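Local coordinates for cystalysin (Treponema denticola, PDB 1C7N), which is a pyridoxal-5'-phosphate-binding protein of the class I and II aminotransferase family, built as a dimer of two copies of the chain, at residues Q25-L36 and I347-D355; K44-L53 and A280-W291. One frame throughout, in Å; residues are numbered along the deposited sequence.

Contact 1: residues Q25-L36 and I347-D355; sequences QNPEVGNEVVPL and IHKAQIFFD
Gln25, the last residue of helix 17-25, sets its amide against Phe353: NE2 stands 3.3 Å from Phe353 CD2 at the ring edge, and the two planes differ by only 17°, so the amide lies almost level with the ring. Its extended chain crosses Ile347 at about a right angle. Asn26, with CG anti to the backbone N (chi1 -173°), reaches the end of helix 339-350. There ND2 donates to Ile347 O at 2.8 Å; the acceptor lies in the plane of the Asn26 amide, but the donor sits 41° out of the Ile347 carbonyl plane. ND2 also gives a hydrogen to a water that bonds to His348 O, and Asn26 CB touches Phe353 CZ. Val29 CG2 approaches Phe353 CE1 to 3.9 Å. Next, Gly30 N donates to Gln351 OE1 at 2.8 Å, nearly straight. A water linking Gln351 OE1 to Glu32 OE2 gives that amide oxygen a second donor. Val33 CG1 also lies 3.9 Å from Phe353 CE1. Finally Leu36 N bonds to Phe353 O at 2.9 Å. Helix 376-393 backs this end, with Arg385 binding Gln351 O. In this aminotransferase-family fold, a helix C-terminus, left by Gln351 with positive phi, is thus bound by a loop with type I beta turns at Asn26-Val29 and Gly30-Val33, just before the chain enters the small three-stranded antiparallel sheet at Asp355.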
# COMPACT_ATOMS: atom_id res chain seq x y z
N GLN A 25 3.79 21.19 16.31
CA GLN A 25 5.01 21.90 16.66
C GLN A 25 4.73 23.27 17.28
O GLN A 25 5.45 23.71 18.17
CB GLN A 25 5.89 22.08 15.42
CG GLN A 25 6.69 20.84 15.06
CD GLN A 25 7.40 20.97 13.74
OE1 GLN A 25 8.28 20.17 13.41
NE2 GLN A 25 7.03 21.98 12.96
N ASN A 26 3.68 23.93 16.80
CA ASN A 26 3.33 25.24 17.31
C ASN A 26 1.81 25.40 17.37
O ASN A 26 1.20 25.89 16.42
CB ASN A 26 3.93 26.33 16.42
CG ASN A 26 3.74 27.72 16.98
OD1 ASN A 26 2.87 27.95 17.82
ND2 ASN A 26 4.55 28.67 16.51
N PRO A 27 1.19 24.97 18.48
CA PRO A 27 -0.26 25.07 18.65
C PRO A 27 -0.80 26.50 18.49
O PRO A 27 -1.98 26.70 18.23
CB PRO A 27 -0.48 24.52 20.05
CG PRO A 27 0.61 23.51 20.19
CD PRO A 27 1.80 24.24 19.61
N GLU A 28 0.08 27.48 18.66
CA GLU A 28 -0.30 28.89 18.55
C GLU A 28 -0.17 29.46 17.15
O GLU A 28 -0.43 30.65 16.94
CB GLU A 28 0.53 29.74 19.51
CG GLU A 28 0.11 29.69 20.98
CD GLU A 28 -0.04 28.28 21.51
OE1 GLU A 28 -1.13 27.70 21.36
OE2 GLU A 28 0.95 27.76 22.07
N VAL A 29 0.22 28.64 16.18
CA VAL A 29 0.39 29.10 14.81
C VAL A 29 -0.86 29.81 14.29
O VAL A 29 -1.98 29.35 14.51
CB VAL A 29 0.75 27.92 13.87
CG1 VAL A 29 -0.41 26.95 13.78
CG2 VAL A 29 1.10 28.45 12.49
N GLY A 30 -0.66 30.94 13.62
CA GLY A 30 -1.79 31.69 13.08
C GLY A 30 -2.57 30.92 12.04
O GLY A 30 -2.05 29.98 11.43
N ASN A 31 -3.83 31.31 11.82
CA ASN A 31 -4.68 30.64 10.84
C ASN A 31 -4.27 30.94 9.39
O ASN A 31 -4.64 30.21 8.47
CB ASN A 31 -6.14 31.05 11.04
CG ASN A 31 -6.64 30.77 12.45
OD1 ASN A 31 -6.16 31.36 13.42
ND2 ASN A 31 -7.61 29.87 12.57
N GLU A 32 -3.52 32.01 9.20
CA GLU A 32 -3.08 32.40 7.86
C GLU A 32 -1.79 31.69 7.43
O GLU A 32 -1.39 31.76 6.26
CB GLU A 32 -2.84 33.92 7.81
CG GLU A 32 -1.48 34.37 8.36
CD GLU A 32 -1.38 34.35 9.88
OE1 GLU A 32 -2.21 33.70 10.54
OE2 GLU A 32 -0.45 35.00 10.42
N VAL A 33 -1.16 31.00 8.37
CA VAL A 33 0.09 30.30 8.09
C VAL A 33 -0.05 29.01 7.28
O VAL A 33 -0.98 28.23 7.49
CB VAL A 33 0.83 29.97 9.41
CG1 VAL A 33 2.13 29.20 9.13
CG2 VAL A 33 1.14 31.26 10.16
N VAL A 34 0.88 28.81 6.35
CA VAL A 34 0.93 27.62 5.51
C VAL A 34 2.32 27.02 5.66
O VAL A 34 3.33 27.71 5.47
CB VAL A 34 0.72 27.97 4.01
CG1 VAL A 34 1.01 26.74 3.16
CG2 VAL A 34 -0.70 28.47 3.76
N PRO A 35 2.41 25.72 6.00
CA PRO A 35 3.71 25.07 6.17
C PRO A 35 4.43 24.89 4.83
O PRO A 35 3.80 24.62 3.80
CB PRO A 35 3.34 23.75 6.83
CG PRO A 35 2.00 23.43 6.22
CD PRO A 35 1.30 24.77 6.24
N LEU A 36 5.76 25.05 4.83
CA LEU A 36 6.56 24.91 3.61
C LEU A 36 7.62 23.84 3.88
O LEU A 36 8.78 23.98 3.49
CB LEU A 36 7.23 26.24 3.25
CG LEU A 36 6.30 27.47 3.15
CD1 LEU A 36 7.13 28.74 2.93
CD2 LEU A 36 5.31 27.27 1.99
N ILE A 347 10.07 28.27 13.79
CA ILE A 347 8.76 27.82 14.23
C ILE A 347 7.99 28.80 15.11
O ILE A 347 6.80 29.02 14.89
CB ILE A 347 8.86 26.49 15.02
CG1 ILE A 347 9.33 25.37 14.09
CG2 ILE A 347 7.51 26.15 15.64
CD1 ILE A 347 9.53 24.04 14.81
N HIS A 348 8.66 29.39 16.09
CA HIS A 348 7.97 30.28 17.01
C HIS A 348 8.07 31.78 16.78
O HIS A 348 7.19 32.53 17.19
CB HIS A 348 8.39 29.97 18.45
CG HIS A 348 8.05 28.57 18.88
ND1 HIS A 348 8.91 27.51 18.72
CD2 HIS A 348 6.92 28.06 19.44
CE1 HIS A 348 8.33 26.40 19.15
NE2 HIS A 348 7.12 26.71 19.59
N LYS A 349 9.14 32.24 16.13
CA LYS A 349 9.27 33.67 15.87
C LYS A 349 8.79 34.04 14.48
O LYS A 349 8.07 35.02 14.32
CB LYS A 349 10.73 34.12 16.05
CG LYS A 349 11.25 34.00 17.47
CD LYS A 349 10.40 34.81 18.44
CE LYS A 349 10.89 34.64 19.87
NZ LYS A 349 10.03 35.37 20.85
N ALA A 350 9.17 33.25 13.48
CA ALA A 350 8.78 33.52 12.10
C ALA A 350 7.55 32.72 11.66
O ALA A 350 6.93 33.04 10.66
CB ALA A 350 9.94 33.21 11.17
N GLN A 351 7.22 31.68 12.42
CA GLN A 351 6.09 30.82 12.08
C GLN A 351 6.21 30.39 10.63
O GLN A 351 5.23 30.38 9.87
CB GLN A 351 4.76 31.52 12.34
CG GLN A 351 4.33 31.44 13.78
CD GLN A 351 2.98 32.06 14.03
OE1 GLN A 351 1.99 31.69 13.39
NE2 GLN A 351 2.92 33.00 14.96
N ILE A 352 7.44 30.06 10.25
CA ILE A 352 7.72 29.59 8.91
C ILE A 352 8.22 28.17 9.15
O ILE A 352 9.17 27.94 9.90
CB ILE A 352 8.79 30.49 8.22
CG1 ILE A 352 8.85 30.16 6.73
CG2 ILE A 352 10.15 30.30 8.88
CD1 ILE A 352 9.55 31.23 5.90
N PHE A 353 7.53 27.20 8.56
CA PHE A 353 7.88 25.81 8.77
C PHE A 353 8.61 25.16 7.61
O PHE A 353 8.00 24.70 6.65
CB PHE A 353 6.62 25.02 9.13
CG PHE A 353 5.94 25.53 10.36
CD1 PHE A 353 5.20 26.70 10.32
CD2 PHE A 353 6.09 24.87 11.57
CE1 PHE A 353 4.62 27.22 11.47
CE2 PHE A 353 5.52 25.38 12.73
CZ PHE A 353 4.79 26.55 12.68
N PHE A 354 9.93 25.16 7.71
CA PHE A 354 10.79 24.57 6.69
C PHE A 354 11.05 23.13 7.10
O PHE A 354 10.51 22.64 8.09
CB PHE A 354 12.16 25.26 6.65
CG PHE A 354 12.13 26.72 6.27
CD1 PHE A 354 11.50 27.14 5.10
CD2 PHE A 354 12.82 27.66 7.03
CE1 PHE A 354 11.57 28.47 4.69
CE2 PHE A 354 12.90 28.99 6.63
CZ PHE A 354 12.28 29.40 5.46
N ASP A 355 11.86 22.45 6.31
CA ASP A 355 12.28 21.13 6.67
C ASP A 355 13.70 21.51 7.10
O ASP A 355 14.55 21.80 6.26
CB ASP A 355 12.27 20.19 5.47
CG ASP A 355 11.24 19.08 5.62
OD1 ASP A 355 10.14 19.38 6.14
OD2 ASP A 355 11.51 17.93 5.22
O HOH W 1 4.45 31.62 17.54
O HOH W 2 0.62 34.04 12.74
O HOH W 3 5.51 28.37 7.04

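Contact 2: residues K44-L53 and A280-W291; sequences KNPPELIEGL and ACEICYKECGKW
Pro46 lies over Trp291, and its ring can be followed atom by atom. CB meets Cys288 SG at 3.5 Å and also leans on the indole. CG goes deepest: it stands 3.5 Å from the centroid of the six-membered ring and 21° off the normal, a CH-pi contact over one face. CD, at the end of this path, comes no nearer than 4.1 Å, to Trp291 CE2. A chi1 of 177° turns the Trp291 indole away from its own backbone N and under Pro46; at its edge NE1 donates to a water that also bonds Lys44 O. Farther on, Leu49 CD1 rests 3.7 Å from Ala280 CA and CD2 3.9 Å from Cys284 SG. Ile283 CD1 fits against the backbone of Gly52, 3.6 Å from its C, and touches Leu53 CD2. Glu48 and Glu287 meet through their CB atoms, their carboxylates turned steeply to each other; Glu48 OE1 has Tyr3 as its main partner, whereas OE2 is buried without one. A water joins Glu48 O to Glu287 OE1. The axes of segments 47-53 and 280-287 approach to 9.1 Å, with 137° between their N-to-C directions, nearer antiparallel than parallel. Phe240 of helix 237-240 packs on Cys284, Cys288 and Trp291, helix 69-83 lines another part of helix 275-287, and Leu62 of the second subunit touches Leu49, placing the pair beside the dimer interface.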
# COMPACT_ATOMS: atom_id res chain seq x y z
N LYS A 44 -4.13 22.35 -5.79
CA LYS A 44 -5.10 21.29 -5.99
C LYS A 44 -4.46 20.42 -7.08
O LYS A 44 -3.62 20.90 -7.85
CB LYS A 44 -6.45 21.85 -6.46
CG LYS A 44 -7.35 22.38 -5.34
CD LYS A 44 -7.66 21.29 -4.31
CE LYS A 44 -9.00 21.51 -3.60
NZ LYS A 44 -9.08 22.77 -2.81
N ASN A 45 -4.83 19.15 -7.14
CA ASN A 45 -4.27 18.26 -8.15
C ASN A 45 -4.73 18.67 -9.55
O ASN A 45 -5.65 19.47 -9.70
CB ASN A 45 -4.69 16.82 -7.84
CG ASN A 45 -4.02 16.30 -6.58
OD1 ASN A 45 -2.85 15.91 -6.61
ND2 ASN A 45 -4.74 16.31 -5.47
N PRO A 46 -4.09 18.13 -10.60
CA PRO A 46 -4.49 18.49 -11.96
C PRO A 46 -5.97 18.21 -12.19
O PRO A 46 -6.48 17.16 -11.81
CB PRO A 46 -3.60 17.59 -12.83
CG PRO A 46 -2.39 17.41 -11.98
CD PRO A 46 -2.96 17.19 -10.61
N PRO A 47 -6.69 19.15 -12.83
CA PRO A 47 -8.12 18.98 -13.09
C PRO A 47 -8.41 17.68 -13.86
O PRO A 47 -9.38 16.98 -13.56
CB PRO A 47 -8.48 20.23 -13.90
CG PRO A 47 -7.49 21.25 -13.39
CD PRO A 47 -6.21 20.46 -13.32
N GLU A 48 -7.58 17.37 -14.84
CA GLU A 48 -7.76 16.15 -15.63
C GLU A 48 -7.73 14.91 -14.74
O GLU A 48 -8.51 13.98 -14.94
CB GLU A 48 -6.67 16.02 -16.70
CG GLU A 48 -6.71 17.09 -17.79
CD GLU A 48 -5.92 18.34 -17.44
OE1 GLU A 48 -5.77 19.21 -18.33
OE2 GLU A 48 -5.44 18.46 -16.29
N LEU A 49 -6.83 14.89 -13.76
CA LEU A 49 -6.73 13.76 -12.85
C LEU A 49 -8.01 13.62 -12.04
O LEU A 49 -8.61 12.54 -11.98
CB LEU A 49 -5.54 13.91 -11.89
CG LEU A 49 -5.41 12.81 -10.83
CD1 LEU A 49 -5.30 11.46 -11.52
CD2 LEU A 49 -4.19 13.05 -9.95
N ILE A 50 -8.44 14.72 -11.42
CA ILE A 50 -9.65 14.70 -10.61
C ILE A 50 -10.85 14.27 -11.45
O ILE A 50 -11.60 13.38 -11.06
CB ILE A 50 -9.91 16.08 -9.98
CG1 ILE A 50 -8.75 16.47 -9.06
CG2 ILE A 50 -11.19 16.05 -9.16
CD1 ILE A 50 -8.59 15.56 -7.86
N GLU A 51 -11.04 14.91 -12.60
CA GLU A 51 -12.16 14.56 -13.48
C GLU A 51 -11.99 13.12 -13.97
O GLU A 51 -12.96 12.38 -14.10
CB GLU A 51 -12.23 15.53 -14.66
CG GLU A 51 -12.45 16.97 -14.23
CD GLU A 51 -12.64 17.94 -15.39
OE1 GLU A 51 -12.81 19.15 -15.11
OE2 GLU A 51 -12.61 17.50 -16.56
N GLY A 52 -10.75 12.72 -14.21
CA GLY A 52 -10.47 11.38 -14.67
C GLY A 52 -10.79 10.34 -13.61
O GLY A 52 -11.33 9.28 -13.92
N LEU A 53 -10.45 10.62 -12.36
CA LEU A 53 -10.72 9.68 -11.27
C LEU A 53 -12.22 9.55 -11.03
O LEU A 53 -12.73 8.46 -10.77
CB LEU A 53 -10.02 10.13 -9.98
CG LEU A 53 -8.49 10.05 -10.01
CD1 LEU A 53 -7.90 10.60 -8.72
CD2 LEU A 53 -8.08 8.60 -10.21
N ALA A 280 -4.56 6.59 -11.57
CA ALA A 280 -4.05 7.93 -11.33
C ALA A 280 -2.75 8.15 -12.11
O ALA A 280 -2.57 9.19 -12.74
CB ALA A 280 -3.80 8.15 -9.83
N CYS A 281 -1.85 7.17 -12.07
CA CYS A 281 -0.58 7.28 -12.77
C CYS A 281 -0.80 7.35 -14.28
O CYS A 281 -0.17 8.14 -14.98
CB CYS A 281 0.31 6.09 -12.44
SG CYS A 281 1.91 6.11 -13.28
N GLU A 282 -1.71 6.52 -14.78
CA GLU A 282 -2.01 6.50 -16.21
C GLU A 282 -2.61 7.84 -16.66
O GLU A 282 -2.19 8.40 -17.68
CB GLU A 282 -2.97 5.36 -16.54
CG GLU A 282 -3.41 5.35 -18.00
CD GLU A 282 -4.24 4.14 -18.37
OE1 GLU A 282 -5.01 4.22 -19.34
OE2 GLU A 282 -4.10 3.09 -17.69
N ILE A 283 -3.58 8.34 -15.92
CA ILE A 283 -4.22 9.61 -16.25
C ILE A 283 -3.19 10.74 -16.28
O ILE A 283 -3.20 11.58 -17.18
CB ILE A 283 -5.31 9.99 -15.24
CG1 ILE A 283 -6.45 8.97 -15.28
CG2 ILE A 283 -5.84 11.39 -15.56
CD1 ILE A 283 -7.46 9.17 -14.17
N CYS A 284 -2.32 10.78 -15.27
CA CYS A 284 -1.30 11.83 -15.19
C CYS A 284 -0.36 11.86 -16.39
O CYS A 284 -0.14 12.92 -16.98
CB CYS A 284 -0.47 11.68 -13.91
SG CYS A 284 -1.32 12.15 -12.37
N TYR A 285 0.20 10.71 -16.72
CA TYR A 285 1.13 10.60 -17.84
C TYR A 285 0.46 10.91 -19.17
O TYR A 285 1.06 11.52 -20.05
CB TYR A 285 1.74 9.20 -17.87
CG TYR A 285 2.80 8.95 -16.82
CD1 TYR A 285 3.33 7.67 -16.62
CD2 TYR A 285 3.31 9.99 -16.04
CE1 TYR A 285 4.35 7.44 -15.69
CE2 TYR A 285 4.32 9.77 -15.11
CZ TYR A 285 4.84 8.49 -14.95
OH TYR A 285 5.85 8.27 -14.04
N LYS A 286 -0.79 10.49 -19.32
CA LYS A 286 -1.52 10.73 -20.56
C LYS A 286 -2.16 12.10 -20.72
O LYS A 286 -2.20 12.64 -21.82
CB LYS A 286 -2.62 9.68 -20.74
CG LYS A 286 -2.14 8.29 -21.09
CD LYS A 286 -3.34 7.38 -21.35
CE LYS A 286 -2.91 6.03 -21.88
NZ LYS A 286 -4.09 5.15 -22.12
N GLU A 287 -2.64 12.68 -19.62
CA GLU A 287 -3.36 13.96 -19.70
C GLU A 287 -2.86 15.18 -18.95
O GLU A 287 -3.27 16.30 -19.26
CB GLU A 287 -4.81 13.74 -19.26
CG GLU A 287 -5.54 12.59 -19.94
CD GLU A 287 -6.94 12.39 -19.39
OE1 GLU A 287 -7.75 13.34 -19.47
OE2 GLU A 287 -7.24 11.29 -18.87
N CYS A 288 -1.98 15.00 -17.97
CA CYS A 288 -1.56 16.13 -17.17
C CYS A 288 -0.25 16.83 -17.53
O CYS A 288 0.34 17.50 -16.70
CB CYS A 288 -1.54 15.71 -15.70
SG CYS A 288 -3.14 15.03 -15.19
N GLY A 289 0.17 16.68 -18.79
CA GLY A 289 1.40 17.32 -19.23
C GLY A 289 1.38 18.84 -19.17
O GLY A 289 2.35 19.46 -18.72
N LYS A 290 0.29 19.45 -19.62
CA LYS A 290 0.16 20.91 -19.61
C LYS A 290 0.14 21.45 -18.19
O LYS A 290 0.66 22.53 -17.92
CB LYS A 290 -1.12 21.36 -20.32
CG LYS A 290 -1.27 20.93 -21.77
CD LYS A 290 -0.21 21.52 -22.67
CE LYS A 290 -0.62 21.35 -24.13
NZ LYS A 290 -1.07 19.95 -24.43
N TRP A 291 -0.48 20.70 -17.28
CA TRP A 291 -0.56 21.14 -15.90
C TRP A 291 0.86 21.17 -15.32
O TRP A 291 1.23 22.12 -14.63
CB TRP A 291 -1.44 20.19 -15.09
CG TRP A 291 -1.51 20.55 -13.64
CD1 TRP A 291 -2.39 21.40 -13.03
CD2 TRP A 291 -0.62 20.09 -12.61
NE1 TRP A 291 -2.10 21.50 -11.69
CE2 TRP A 291 -1.02 20.70 -11.41
CE3 TRP A 291 0.48 19.22 -12.60
CZ2 TRP A 291 -0.36 20.47 -10.20
CZ3 TRP A 291 1.13 18.99 -11.40
CH2 TRP A 291 0.71 19.62 -10.22
O HOH W 4 -3.50 23.00 -9.50
O HOH W 5 -9.62 13.77 -17.41
O HOH W 6 -2.39 18.90 -18.51

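Contact 2 is nested in the chain loop that contact 1 closes: 25-36 comes first, then 44-53, 280-291 and 347-355. Their first segments belong to one continuous run, the loop from helix 17-25 leading into helix 47-59. The centres nevertheless lie 31 Å apart, and the nearest atoms are about 11 Å apart without touching. Contact 1 sits by the three-stranded antiparallel sheet and helix 376-393, with no other chain against its segments; contact 2 joins helix 47-59 and the residues leading into it to helices 275-287 and 289-313, where the second subunit reaches it. The early chain thus packs on two distant later regions on its way from the small sheet to the dimer interface.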